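Local coordinates for protein 6-carboxyhexanoate--coa ligase (Bacillus subtilis, PDB 5FLG) that is a ligase of the 6-carboxyhexanoate--CoA ligase family, an alpha/beta protein whose chain builds a pocket holding magnesium and phosphoaminophosphonic acid-adenylate ester, at residues A[7-12]-A[35-40]; A[73-78]-A[251-256]; A[98-103]-A[190-195]; A[169-174]-A[197-202]. All blocks are in the same frame, centred on the assembly; numbering follows the deposited sequence.

From the N terminus, contact 1 closes first, joining residues 7-12 to 35-40 at the open end of a beta hairpin before the other three begin. Contact 2 then spans almost all of the remaining chain, bringing 251-256 back beside 73-78 in a small parallel sheet. Contacts 3 and 4 both fall within that long span, and they cross: 169-174 lies between 98-103 and 190-195, while 197-202 follows. Contact 3 ties helix 89-102 to the large mixed sheet, and contact 4 ties helix 170-184 to the turn beyond strand 188-194. Phe8 packs on Ile73 and Leu251, linking contacts 1 and 2; contacts 3 and 4 meet at Ser195 and Tyr200 and share the pimelic acid.

Contact 1 of 4, residues A[7-12]-A[35-40]; sequences TFYSVR and IPFHEM
Tyr9 sets CG trans to its carbonyl carbon (chi1 -66°), whereas Phe37 sets CG trans to its backbone nitrogen (chi1 -171°), and these two choices swing the aromatic side chains together at the open end of the beta hairpin made by strands 8-17 and 26-36. Phe37 CD1 rests over one face of the phenol ring, displaced toward its rim and 3.6 Å from Tyr9 CZ. The ring planes are inclined by 57°, so the two meet obliquely. Lys58 of the second subunit makes a cation-pi contact with Phe37 and also packs on Tyr9, which places this aromatic pair at the subunit interface.

In the backbone, Tyr9 and Ile35 form an antiparallel hydrogen-bonded pair: Tyr9 N donates to Ile35 O at 2.7 Å, and Ile35 N donates to Tyr9 O at 3.0 Å. Their side chains share a face of the sheet with Val11, and helix 40-52 lies against it. Val11 CG2 touches Ile35 CD1 and approaches Met40 SD to 3.7 Å. The methionine chain bends about its CB-CG and CG-SD bonds, which brings its CE methyl back to 3.9 Å from Tyr9 CB. Phe8 leaves the strand on the other side, where its ring runs alongside the Pro36 ring, CE2 being 3.7 Å from Pro36 CD. Strand 61-68 flanks 8-17 along its second edge and completes a three-stranded antiparallel sheet. Next to the 3-10 segment 37-39 a water bridges the two backbones: it donates to Thr7 O at 2.6 Å and accepts from Phe37 N at 3.0 Å.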
# COMPACT_ATOMS: atom_id res chain seq x y z
N THR A 7 9.73 -1.92 19.17
CA THR A 7 9.32 -2.48 17.88
C THR A 7 9.30 -1.44 16.78
O THR A 7 8.69 -0.36 16.93
CB THR A 7 7.95 -3.16 18.00
OG1 THR A 7 8.04 -4.21 18.97
CG2 THR A 7 7.52 -3.76 16.66
N PHE A 8 9.97 -1.76 15.68
CA PHE A 8 10.01 -0.88 14.53
C PHE A 8 9.23 -1.40 13.32
O PHE A 8 8.90 -2.59 13.22
CB PHE A 8 11.45 -0.57 14.14
CG PHE A 8 12.10 0.47 15.00
CD1 PHE A 8 12.66 0.14 16.22
CD2 PHE A 8 12.17 1.80 14.58
CE1 PHE A 8 13.20 1.12 17.05
CE2 PHE A 8 12.70 2.78 15.39
CZ PHE A 8 13.17 2.46 16.65
N TYR A 9 8.80 -0.44 12.49
CA TYR A 9 7.94 -0.72 11.34
C TYR A 9 8.54 -0.14 10.09
O TYR A 9 9.02 0.99 10.10
CB TYR A 9 6.53 -0.15 11.56
CG TYR A 9 5.79 -0.82 12.68
CD1 TYR A 9 6.08 -0.51 13.99
CD2 TYR A 9 4.87 -1.82 12.43
CE1 TYR A 9 5.46 -1.15 15.04
CE2 TYR A 9 4.20 -2.44 13.47
CZ TYR A 9 4.53 -2.13 14.77
OH TYR A 9 3.95 -2.77 15.82
N SER A 10 8.61 -0.96 9.04
CA SER A 10 8.99 -0.51 7.72
C SER A 10 7.78 0.13 7.03
O SER A 10 6.73 -0.49 6.92
CB SER A 10 9.45 -1.71 6.87
OG SER A 10 9.76 -1.29 5.55
N VAL A 11 7.93 1.35 6.55
CA VAL A 11 6.82 2.03 5.85
C VAL A 11 7.32 2.45 4.50
O VAL A 11 8.32 3.18 4.41
CB VAL A 11 6.30 3.28 6.60
CG1 VAL A 11 5.00 3.75 5.98
CG2 VAL A 11 6.05 2.99 8.07
N ARG A 12 6.69 1.92 3.46
CA ARG A 12 7.16 2.12 2.10
C ARG A 12 6.06 2.69 1.22
O ARG A 12 4.86 2.44 1.46
CB ARG A 12 7.62 0.79 1.48
CG ARG A 12 8.91 0.27 2.09
CD ARG A 12 9.35 -1.03 1.42
NE ARG A 12 8.43 -2.11 1.72
CZ ARG A 12 8.37 -3.25 1.04
NH1 ARG A 12 9.02 -3.38 -0.11
NH2 ARG A 12 7.62 -4.25 1.48
N ILE A 35 10.32 3.16 11.62
CA ILE A 35 9.77 3.99 12.68
C ILE A 35 9.09 3.18 13.76
O ILE A 35 8.63 2.07 13.53
CB ILE A 35 8.71 4.97 12.13
CG1 ILE A 35 7.65 4.19 11.34
CG2 ILE A 35 9.38 6.03 11.27
CD1 ILE A 35 6.27 4.84 11.39
N PRO A 36 9.08 3.73 14.98
CA PRO A 36 8.17 3.23 15.98
C PRO A 36 6.71 3.51 15.65
O PRO A 36 6.42 4.42 14.86
CB PRO A 36 8.57 3.99 17.25
CG PRO A 36 9.37 5.14 16.80
CD PRO A 36 9.70 5.01 15.35
N PHE A 37 5.81 2.80 16.31
CA PHE A 37 4.47 2.72 15.88
C PHE A 37 3.73 4.05 16.09
O PHE A 37 2.80 4.36 15.37
CB PHE A 37 3.74 1.61 16.63
CG PHE A 37 2.36 1.31 16.08
CD1 PHE A 37 2.21 0.57 14.92
CD2 PHE A 37 1.23 1.83 16.70
CE1 PHE A 37 0.95 0.29 14.43
CE2 PHE A 37 -0.03 1.56 16.21
CZ PHE A 37 -0.17 0.80 15.07
N HIS A 38 4.16 4.81 17.09
CA HIS A 38 3.50 6.08 17.38
C HIS A 38 3.88 7.12 16.34
O HIS A 38 3.26 8.17 16.26
CB HIS A 38 3.86 6.57 18.79
CG HIS A 38 5.34 6.75 19.01
ND1 HIS A 38 6.01 7.89 18.64
CD2 HIS A 38 6.26 5.93 19.57
CE1 HIS A 38 7.28 7.78 18.98
NE2 HIS A 38 7.44 6.62 19.59
N GLU A 39 4.83 6.79 15.46
CA GLU A 39 5.08 7.74 14.38
C GLU A 39 4.32 7.46 13.08
O GLU A 39 4.50 8.15 12.08
CB GLU A 39 6.56 7.91 14.15
CG GLU A 39 7.25 8.72 15.23
CD GLU A 39 8.77 8.71 15.11
OE1 GLU A 39 9.28 8.74 13.97
OE2 GLU A 39 9.45 8.79 16.15
N MET A 40 3.38 6.54 13.12
CA MET A 40 2.80 6.02 11.89
C MET A 40 1.97 7.09 11.16
O MET A 40 2.04 7.23 9.92
CB MET A 40 1.94 4.81 12.22
CG MET A 40 1.49 4.03 10.99
SD MET A 40 2.83 3.50 9.90
CE MET A 40 3.42 2.08 10.85
O HOH W 1 6.61 0.59 18.18

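Contact 2 of 4, residues A[73-78]-A[251-256]; sequences IKTIQP and LIEWEE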
# COMPACT_ATOMS: atom_id res chain seq x y z
N ILE A 73 17.35 -4.11 15.10
CA ILE A 73 17.81 -2.91 14.45
C ILE A 73 19.24 -2.66 14.80
O ILE A 73 19.63 -2.78 15.93
CB ILE A 73 17.02 -1.66 14.93
CG1 ILE A 73 15.52 -1.93 14.92
CG2 ILE A 73 17.33 -0.45 14.07
CD1 ILE A 73 14.99 -2.45 13.62
N LYS A 74 19.99 -2.16 13.86
CA LYS A 74 21.36 -1.79 14.10
C LYS A 74 21.44 -0.31 13.87
O LYS A 74 20.98 0.17 12.82
CB LYS A 74 22.26 -2.50 13.10
CG LYS A 74 23.69 -1.98 13.11
CD LYS A 74 24.30 -2.09 14.49
CE LYS A 74 25.76 -1.67 14.45
NZ LYS A 74 26.58 -2.41 15.46
N THR A 75 22.26 0.34 14.68
CA THR A 75 22.43 1.78 14.60
C THR A 75 23.85 2.06 14.21
O THR A 75 24.74 1.61 14.88
CB THR A 75 22.10 2.42 15.97
OG1 THR A 75 20.72 2.24 16.23
CG2 THR A 75 22.42 3.87 16.01
N ILE A 76 24.05 2.93 13.22
CA ILE A 76 25.35 3.34 12.74
C ILE A 76 25.45 4.83 12.59
O ILE A 76 24.43 5.55 12.58
CB ILE A 76 25.65 2.73 11.36
CG1 ILE A 76 24.60 3.14 10.35
CG2 ILE A 76 25.76 1.21 11.43
CD1 ILE A 76 24.94 2.77 8.93
N GLN A 77 26.68 5.31 12.56
CA GLN A 77 27.02 6.67 12.18
C GLN A 77 26.86 6.93 10.70
O GLN A 77 26.95 6.02 9.90
CB GLN A 77 28.48 6.98 12.52
CG GLN A 77 28.81 6.87 13.99
CD GLN A 77 28.45 8.11 14.77
OE1 GLN A 77 27.85 8.01 15.82
NE2 GLN A 77 28.84 9.30 14.27
N PRO A 78 26.45 8.17 10.35
CA PRO A 78 26.49 8.57 8.97
C PRO A 78 27.94 8.61 8.51
O PRO A 78 28.84 8.84 9.30
CB PRO A 78 25.88 9.98 8.97
CG PRO A 78 26.20 10.50 10.33
CD PRO A 78 26.14 9.30 11.25
N LEU A 251 19.21 2.19 11.52
CA LEU A 251 18.95 3.57 11.92
C LEU A 251 20.25 4.34 11.97
O LEU A 251 21.27 3.81 12.41
CB LEU A 251 18.31 3.63 13.29
CG LEU A 251 16.86 3.17 13.36
CD1 LEU A 251 16.38 3.16 14.81
CD2 LEU A 251 15.96 4.03 12.49
N ILE A 252 20.23 5.57 11.47
CA ILE A 252 21.39 6.42 11.56
C ILE A 252 21.32 7.22 12.88
O ILE A 252 20.30 7.83 13.21
CB ILE A 252 21.44 7.39 10.39
CG1 ILE A 252 21.36 6.63 9.07
CG2 ILE A 252 22.69 8.24 10.48
CD1 ILE A 252 22.52 5.69 8.84
N GLU A 253 22.40 7.24 13.63
CA GLU A 253 22.50 8.11 14.78
C GLU A 253 23.88 8.69 14.80
O GLU A 253 24.87 7.97 14.94
CB GLU A 253 22.24 7.37 16.09
CG GLU A 253 22.07 8.33 17.26
CD GLU A 253 22.29 7.69 18.62
OE1 GLU A 253 21.81 6.55 18.83
OE2 GLU A 253 22.89 8.37 19.48
N TRP A 254 23.95 10.00 14.58
CA TRP A 254 25.22 10.67 14.66
C TRP A 254 25.54 11.03 16.11
O TRP A 254 24.67 11.48 16.83
CB TRP A 254 25.18 11.90 13.82
CG TRP A 254 26.30 12.82 14.07
CD1 TRP A 254 27.57 12.68 13.62
CD2 TRP A 254 26.26 14.05 14.79
NE1 TRP A 254 28.33 13.75 14.02
CE2 TRP A 254 27.53 14.62 14.72
CE3 TRP A 254 25.24 14.75 15.44
CZ2 TRP A 254 27.83 15.86 15.26
CZ3 TRP A 254 25.54 15.98 16.00
CH2 TRP A 254 26.83 16.51 15.93
N GLU A 255 26.72 10.64 16.57
CA GLU A 255 27.15 10.90 17.95
C GLU A 255 27.90 12.20 18.03
O GLU A 255 29.05 12.29 17.58
CB GLU A 255 28.08 9.79 18.45
CG GLU A 255 27.49 8.39 18.31
CD GLU A 255 26.81 7.91 19.57
OE1 GLU A 255 27.47 7.93 20.64
OE2 GLU A 255 25.64 7.47 19.49
N GLU A 256 27.25 13.21 18.57
CA GLU A 256 27.84 14.50 18.73
C GLU A 256 29.04 14.31 19.62
O GLU A 256 30.06 14.93 19.45
CB GLU A 256 26.83 15.46 19.36
CG GLU A 256 27.43 16.60 20.16
CD GLU A 256 26.53 17.81 20.24
OE1 GLU A 256 25.97 18.22 19.20
OE2 GLU A 256 26.40 18.36 21.34
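Ile76 and Ile252 meet at an oblique angle on one face of a short parallel sheet, with Ile76 CG1 3.6 Å from Ile252 CD1. In Ile76, CG1 stands between the backbone nitrogen and the carbonyl carbon (chi1 58°), which sends this branch toward its neighbour. Ile252 offers its other branch to a second partner: CG2 lies 3.7 Å from Pro78 CD. That proline ring also leans across the root of the Trp254 side chain, its CD 3.8 Å from Trp254 CB. The indole itself is held by neighbours in helix 154-164, meeting Trp160 edge-to-face, while Ile252 packs on Ala177 and Ser180 of helix 170-184.

On the opposite face of the sheet stand Thr75 and Leu251. Here Thr75 turns its methyl, CG2, toward Glu253 CB at 3.5 Å, and Ile73 CG2 reaches Leu251 CG at 3.7 Å. Three backbone bonds run between the two segments: Leu251 N to Lys74 O, Ile76 N to Leu251 O, and Glu253 N to Ile76 O, the last at 2.8 Å. Strand 150-151 lies along the other side of 250-252, which makes the latter the central strand of three. The chemistry is thus divided: main-chain hydrogen bonds fix the alignment of two segments more than 170 residues apart in sequence, and the side chains contribute mainly apolar packing.

Contact 3 of 4, residues A[98-103]-A[190-195]; sequences LLLEKE and AELCWS. With PML (pimelic acid), chain C.
Leu192, whose CD2 reaches toward Leu100 CD1 at 4.4 Å, places its other methyl, CD1, at the edge of the Trp194 indole and in the plane of that ring. Across the contact itself the packing is aliphatic. Leu100 CD2 rests 3.8 Å from Ala190 CB, and Glu103 adds the stem of its side chain, CG lying 4.3 Å from the same methyl. The Glu103 carboxylate is engaged by Lys209 and by Met210 N.

Helix residues 98-102 run nearly antiparallel to strand residues 190-194 (170°, axes 9.4 Å apart). Helix 89-102 lies against one face of the mixed sheet, in which 188-194 lies between 203-207 and 227-232. The other face serves the ligands. Glu191 forms a salt bridge with Arg228, Cys193 SG lies 3.8 Å from pimelic acid C5, and just past the strand Ser195 OG comes within 2.9 Å of pimelic acid O72. The same hydroxyl has O1A of phosphoaminophosphonic acid-adenylate ester in reach and accepts from Asp197 N. No hydrogen bond joins helix to strand, so their contact rests on van der Waals packing, whereas the ligands are met from the other face of the strand and from Ser195 just beyond it.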
# COMPACT_ATOMS: atom_id res chain seq x y z
N LEU A 98 36.93 10.60 -11.07
CA LEU A 98 38.20 10.67 -10.35
C LEU A 98 38.06 10.06 -8.95
O LEU A 98 38.80 9.12 -8.61
CB LEU A 98 38.66 12.13 -10.24
CG LEU A 98 39.96 12.40 -9.48
CD1 LEU A 98 41.11 11.58 -10.05
CD2 LEU A 98 40.30 13.88 -9.50
N LEU A 99 37.02 10.45 -8.23
CA LEU A 99 36.72 9.91 -6.91
C LEU A 99 36.42 8.41 -6.94
O LEU A 99 36.84 7.71 -6.04
CB LEU A 99 35.51 10.62 -6.29
CG LEU A 99 35.74 12.11 -5.99
CD1 LEU A 99 34.46 12.84 -5.61
CD2 LEU A 99 36.78 12.27 -4.90
N LEU A 100 35.61 7.94 -7.88
CA LEU A 100 35.39 6.48 -7.97
C LEU A 100 36.72 5.73 -8.14
O LEU A 100 36.90 4.66 -7.57
CB LEU A 100 34.42 6.12 -9.11
CG LEU A 100 32.96 6.62 -8.94
CD1 LEU A 100 32.24 6.61 -10.27
CD2 LEU A 100 32.18 5.77 -7.94
N GLU A 101 37.64 6.27 -8.93
CA GLU A 101 38.91 5.61 -9.20
C GLU A 101 39.81 5.55 -7.99
O GLU A 101 40.29 4.49 -7.61
CB GLU A 101 39.66 6.28 -10.35
CG GLU A 101 40.45 5.27 -11.17
CD GLU A 101 41.31 5.90 -12.26
OE1 GLU A 101 40.80 6.73 -13.03
OE2 GLU A 101 42.50 5.55 -12.35
N LYS A 102 39.93 6.68 -7.32
CA LYS A 102 40.61 6.77 -6.06
C LYS A 102 40.00 5.84 -5.00
O LYS A 102 40.73 5.24 -4.22
CB LYS A 102 40.58 8.23 -5.59
CG LYS A 102 41.34 8.45 -4.30
CD LYS A 102 41.36 9.92 -3.90
CE LYS A 102 42.51 10.21 -2.95
NZ LYS A 102 42.20 11.28 -1.97
N GLU A 103 38.69 5.64 -5.00
CA GLU A 103 38.11 4.69 -4.05
C GLU A 103 38.44 3.23 -4.36
O GLU A 103 38.14 2.37 -3.55
CB GLU A 103 36.59 4.85 -3.98
CG GLU A 103 35.93 4.08 -2.86
CD GLU A 103 36.20 4.64 -1.46
OE1 GLU A 103 36.46 5.85 -1.34
OE2 GLU A 103 36.16 3.85 -0.49
N ALA A 190 31.68 1.24 -3.98
CA ALA A 190 31.32 2.63 -4.23
C ALA A 190 29.94 2.79 -4.81
O ALA A 190 29.37 1.84 -5.39
CB ALA A 190 32.35 3.27 -5.13
N GLU A 191 29.36 3.98 -4.61
CA GLU A 191 28.02 4.30 -5.09
C GLU A 191 28.11 5.61 -5.87
O GLU A 191 28.91 6.47 -5.56
CB GLU A 191 27.01 4.42 -3.95
CG GLU A 191 25.67 5.00 -4.42
CD GLU A 191 24.66 5.33 -3.29
OE1 GLU A 191 25.00 5.28 -2.08
OE2 GLU A 191 23.50 5.68 -3.63
N LEU A 192 27.45 5.64 -7.03
CA LEU A 192 27.31 6.85 -7.80
C LEU A 192 25.83 7.19 -7.89
O LEU A 192 25.01 6.33 -8.21
CB LEU A 192 27.89 6.61 -9.17
CG LEU A 192 27.66 7.67 -10.23
CD1 LEU A 192 28.43 8.96 -9.94
CD2 LEU A 192 28.07 7.07 -11.56
N CYS A 193 25.50 8.45 -7.64
CA CYS A 193 24.12 8.85 -7.53
C CYS A 193 23.89 10.27 -8.05
O CYS A 193 24.68 11.18 -7.76
CB CYS A 193 23.65 8.78 -6.09
SG CYS A 193 22.04 9.61 -5.83
N TRP A 194 22.83 10.46 -8.83
CA TRP A 194 22.20 11.78 -8.92
C TRP A 194 20.71 11.65 -9.18
O TRP A 194 20.21 10.55 -9.41
CB TRP A 194 22.93 12.70 -9.93
CG TRP A 194 22.87 12.25 -11.37
CD1 TRP A 194 21.93 12.60 -12.31
CD2 TRP A 194 23.83 11.43 -12.06
NE1 TRP A 194 22.18 11.93 -13.49
CE2 TRP A 194 23.39 11.30 -13.39
CE3 TRP A 194 25.02 10.80 -11.67
CZ2 TRP A 194 24.06 10.50 -14.32
CZ3 TRP A 194 25.71 10.07 -12.60
CH2 TRP A 194 25.23 9.92 -13.91
N SER A 195 20.00 12.74 -8.96
CA SER A 195 18.57 12.72 -8.86
C SER A 195 17.94 12.54 -10.23
O SER A 195 18.41 13.10 -11.22
CB SER A 195 18.05 14.06 -8.25
OG SER A 195 16.67 13.92 -7.96
C1 PML C . 22.57 15.56 -1.58
O11 PML C . 23.55 15.28 -0.81
O12 PML C . 22.12 16.76 -1.65
C2 PML C . 22.24 14.53 -2.68
C3 PML C . 20.80 14.03 -2.76
C4 PML C . 20.36 13.67 -4.19
C5 PML C . 19.73 12.30 -4.34
C6 PML C . 18.41 12.28 -5.10
C7 PML C . 17.34 13.14 -4.42
O71 PML C . 17.01 12.88 -3.24
O72 PML C . 16.74 14.01 -5.09

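Contact 4 of 4, residues A[169-174]-A[197-202]; sequences HSRIKE and DPDYIT. With MG (magnesium ion), chain F; PML (pimelic acid), chain C; ANP (phosphoaminophosphonic acid-adenylate ester), chain D.
Arg171 lies flat along Tyr200, and this is the tight part of the contact. Its chain is extended from CG to NE, which carries CD over the middle of the phenol ring, 3.5 Å from the centroid and 6° off the normal, a CH-pi contact. Further out the guanidinium is nearly parallel to the ring, at 11°, with Tyr200 CB over its centre. At the guanidinium edge, Arg171 NH2 donates to Asp197 OD2 at 2.6 Å, a nearly straight salt-bridge bond that uses the oxygen's anti lone pair. Arg171 NE donates a bent hydrogen bond to pimelic acid O72 at 2.9 Å and bonds only weakly to Asp197 OD2. The other carboxylate oxygen, Asp197 OD1, binds magnesium at 2.2 Å, so the arginine is second shell to the metal, which Asp196, phosphoaminophosphonic acid-adenylate ester and a water also bind. Tyr200 OH makes a very short bond of 2.5 Å to pimelic acid O12, at the opposite end of that ligand.

The solvent side is looser. Exposed Asp199 forms a long salt bridge, its OD1 3.6 Å from Arg171 NH2, and that oxygen is also hydrogen-bonded to Ser55. Arg171 belongs to the first turn of helix 170-184, with His169 at its N-cap position, while Asp197 to Tyr200 form a type I turn between strands 188-194 and 203-207; Arg214 of strand 211-215 packs against both Tyr200 and Ile172.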
# COMPACT_ATOMS: atom_id res chain seq x y z
N HIS A 169 17.96 19.45 4.73
CA HIS A 169 16.95 19.04 3.76
C HIS A 169 16.67 17.56 3.82
O HIS A 169 17.59 16.72 4.00
CB HIS A 169 17.40 19.41 2.35
CG HIS A 169 17.52 20.88 2.12
ND1 HIS A 169 18.41 21.41 1.21
CD2 HIS A 169 16.90 21.93 2.71
CE1 HIS A 169 18.32 22.73 1.23
NE2 HIS A 169 17.41 23.07 2.13
N SER A 170 15.40 17.23 3.61
CA SER A 170 14.97 15.85 3.60
C SER A 170 15.72 14.99 2.58
O SER A 170 15.91 13.80 2.80
CB SER A 170 13.50 15.78 3.25
OG SER A 170 12.76 16.44 4.24
N ARG A 171 15.93 15.55 1.39
CA ARG A 171 16.68 14.86 0.34
C ARG A 171 18.01 14.33 0.92
O ARG A 171 18.48 13.24 0.53
CB ARG A 171 17.00 15.83 -0.81
CG ARG A 171 15.95 15.88 -1.90
CD ARG A 171 16.51 16.54 -3.16
NE ARG A 171 15.57 16.52 -4.29
CZ ARG A 171 14.82 17.56 -4.65
NH1 ARG A 171 14.84 18.65 -3.91
NH2 ARG A 171 14.00 17.50 -5.70
N ILE A 172 18.69 15.17 1.70
CA ILE A 172 20.05 14.84 2.15
C ILE A 172 19.97 13.79 3.25
O ILE A 172 20.68 12.76 3.22
CB ILE A 172 20.82 16.06 2.64
CG1 ILE A 172 21.09 17.02 1.49
CG2 ILE A 172 22.12 15.65 3.32
CD1 ILE A 172 21.44 18.43 1.94
N LYS A 173 18.99 13.95 4.12
CA LYS A 173 18.73 12.93 5.14
C LYS A 173 18.48 11.54 4.53
O LYS A 173 19.08 10.56 4.95
CB LYS A 173 17.55 13.31 5.98
CG LYS A 173 17.41 12.40 7.18
CD LYS A 173 16.21 12.80 8.02
CE LYS A 173 14.95 12.82 7.19
NZ LYS A 173 13.78 12.73 8.06
N GLU A 174 17.64 11.50 3.51
CA GLU A 174 17.32 10.26 2.84
C GLU A 174 18.52 9.68 2.11
O GLU A 174 18.84 8.53 2.29
CB GLU A 174 16.12 10.44 1.91
CG GLU A 174 14.80 10.60 2.66
CD GLU A 174 13.68 11.31 1.87
OE1 GLU A 174 13.83 11.63 0.66
OE2 GLU A 174 12.62 11.57 2.46
N ASP A 197 15.02 13.99 -10.36
CA ASP A 197 14.14 15.19 -10.29
C ASP A 197 14.63 16.31 -11.25
O ASP A 197 15.81 16.64 -11.26
CB ASP A 197 14.13 15.76 -8.88
CG ASP A 197 13.62 14.77 -7.82
OD1 ASP A 197 13.20 13.62 -8.12
OD2 ASP A 197 13.74 15.13 -6.63
N PRO A 198 13.70 17.03 -11.91
CA PRO A 198 14.15 18.08 -12.82
C PRO A 198 14.72 19.29 -12.10
O PRO A 198 15.42 20.10 -12.70
CB PRO A 198 12.87 18.44 -13.61
CG PRO A 198 11.75 18.00 -12.73
CD PRO A 198 12.25 16.76 -12.04
N ASP A 199 14.53 19.38 -10.81
CA ASP A 199 14.79 20.63 -10.11
C ASP A 199 15.82 20.40 -9.02
O ASP A 199 15.96 21.23 -8.12
CB ASP A 199 13.50 21.18 -9.50
CG ASP A 199 12.75 20.13 -8.70
OD1 ASP A 199 13.03 18.89 -8.82
OD2 ASP A 199 11.90 20.54 -7.90
N TYR A 200 16.65 19.36 -9.18
CA TYR A 200 17.74 19.13 -8.22
C TYR A 200 18.94 18.46 -8.87
O TYR A 200 18.82 17.35 -9.41
CB TYR A 200 17.22 18.28 -7.08
CG TYR A 200 18.09 18.34 -5.87
CD1 TYR A 200 18.03 19.42 -4.99
CD2 TYR A 200 19.06 17.35 -5.64
CE1 TYR A 200 18.83 19.47 -3.86
CE2 TYR A 200 19.93 17.44 -4.56
CZ TYR A 200 19.81 18.49 -3.67
OH TYR A 200 20.60 18.52 -2.55
N ILE A 201 20.04 19.20 -8.94
CA ILE A 201 21.18 18.80 -9.77
C ILE A 201 22.40 18.32 -8.98
O ILE A 201 23.41 17.89 -9.56
CB ILE A 201 21.60 19.93 -10.71
CG1 ILE A 201 22.13 21.12 -9.91
CG2 ILE A 201 20.43 20.36 -11.56
CD1 ILE A 201 22.88 22.12 -10.76
N THR A 202 22.32 18.41 -7.66
CA THR A 202 23.35 17.84 -6.79
C THR A 202 23.27 16.34 -6.71
O THR A 202 22.17 15.77 -6.76
CB THR A 202 23.28 18.40 -5.39
OG1 THR A 202 23.41 19.82 -5.45
CG2 THR A 202 24.37 17.84 -4.52
MG MG F . 13.47 11.47 -7.59
C1 PML C . 22.57 15.56 -1.58
O11 PML C . 23.55 15.28 -0.81
O12 PML C . 22.12 16.76 -1.65
C2 PML C . 22.24 14.53 -2.68
C3 PML C . 20.80 14.03 -2.76
C4 PML C . 20.36 13.67 -4.19
C5 PML C . 19.73 12.30 -4.34
C6 PML C . 18.41 12.28 -5.10
C7 PML C . 17.34 13.14 -4.42
O71 PML C . 17.01 12.88 -3.24
O72 PML C . 16.74 14.01 -5.09
PG ANP D . 11.82 10.81 -4.63
O1G ANP D . 10.37 11.04 -4.28
O2G ANP D . 12.34 11.82 -5.60
O3G ANP D . 12.75 10.63 -3.47
PB ANP D . 13.14 8.30 -5.51
O1B ANP D . 13.60 8.09 -4.11
O2B ANP D . 12.71 7.20 -6.41
N3B ANP D . 11.75 9.32 -5.48
PA ANP D . 15.49 9.96 -5.70
O1A ANP D . 15.76 11.18 -6.44
O2A ANP D . 15.41 9.90 -4.20
O3A ANP D . 14.23 9.17 -6.33
O5' ANP D . 16.69 8.93 -6.18
C5' ANP D . 17.24 9.03 -7.46
C4' ANP D . 17.37 7.64 -8.07
O4' ANP D . 18.13 6.81 -7.19
C3' ANP D . 16.01 6.96 -8.24
O3' ANP D . 15.47 7.20 -9.54
C2' ANP D . 16.35 5.51 -8.10
O2' ANP D . 16.89 5.04 -9.34
C1' ANP D . 17.45 5.55 -7.08
N9 ANP D . 16.86 5.34 -5.75
C8 ANP D . 16.12 6.21 -4.99
N7 ANP D . 15.84 5.66 -3.79
C5 ANP D . 16.37 4.40 -3.80
C6 ANP D . 16.42 3.25 -2.89
N6 ANP D . 15.82 3.26 -1.69
N1 ANP D . 17.09 2.14 -3.27
C2 ANP D . 17.67 2.07 -4.48
N3 ANP D . 17.75 3.09 -5.35
C4 ANP D . 17.02 4.21 -5.09
O HOH W 2 11.60 9.95 -8.29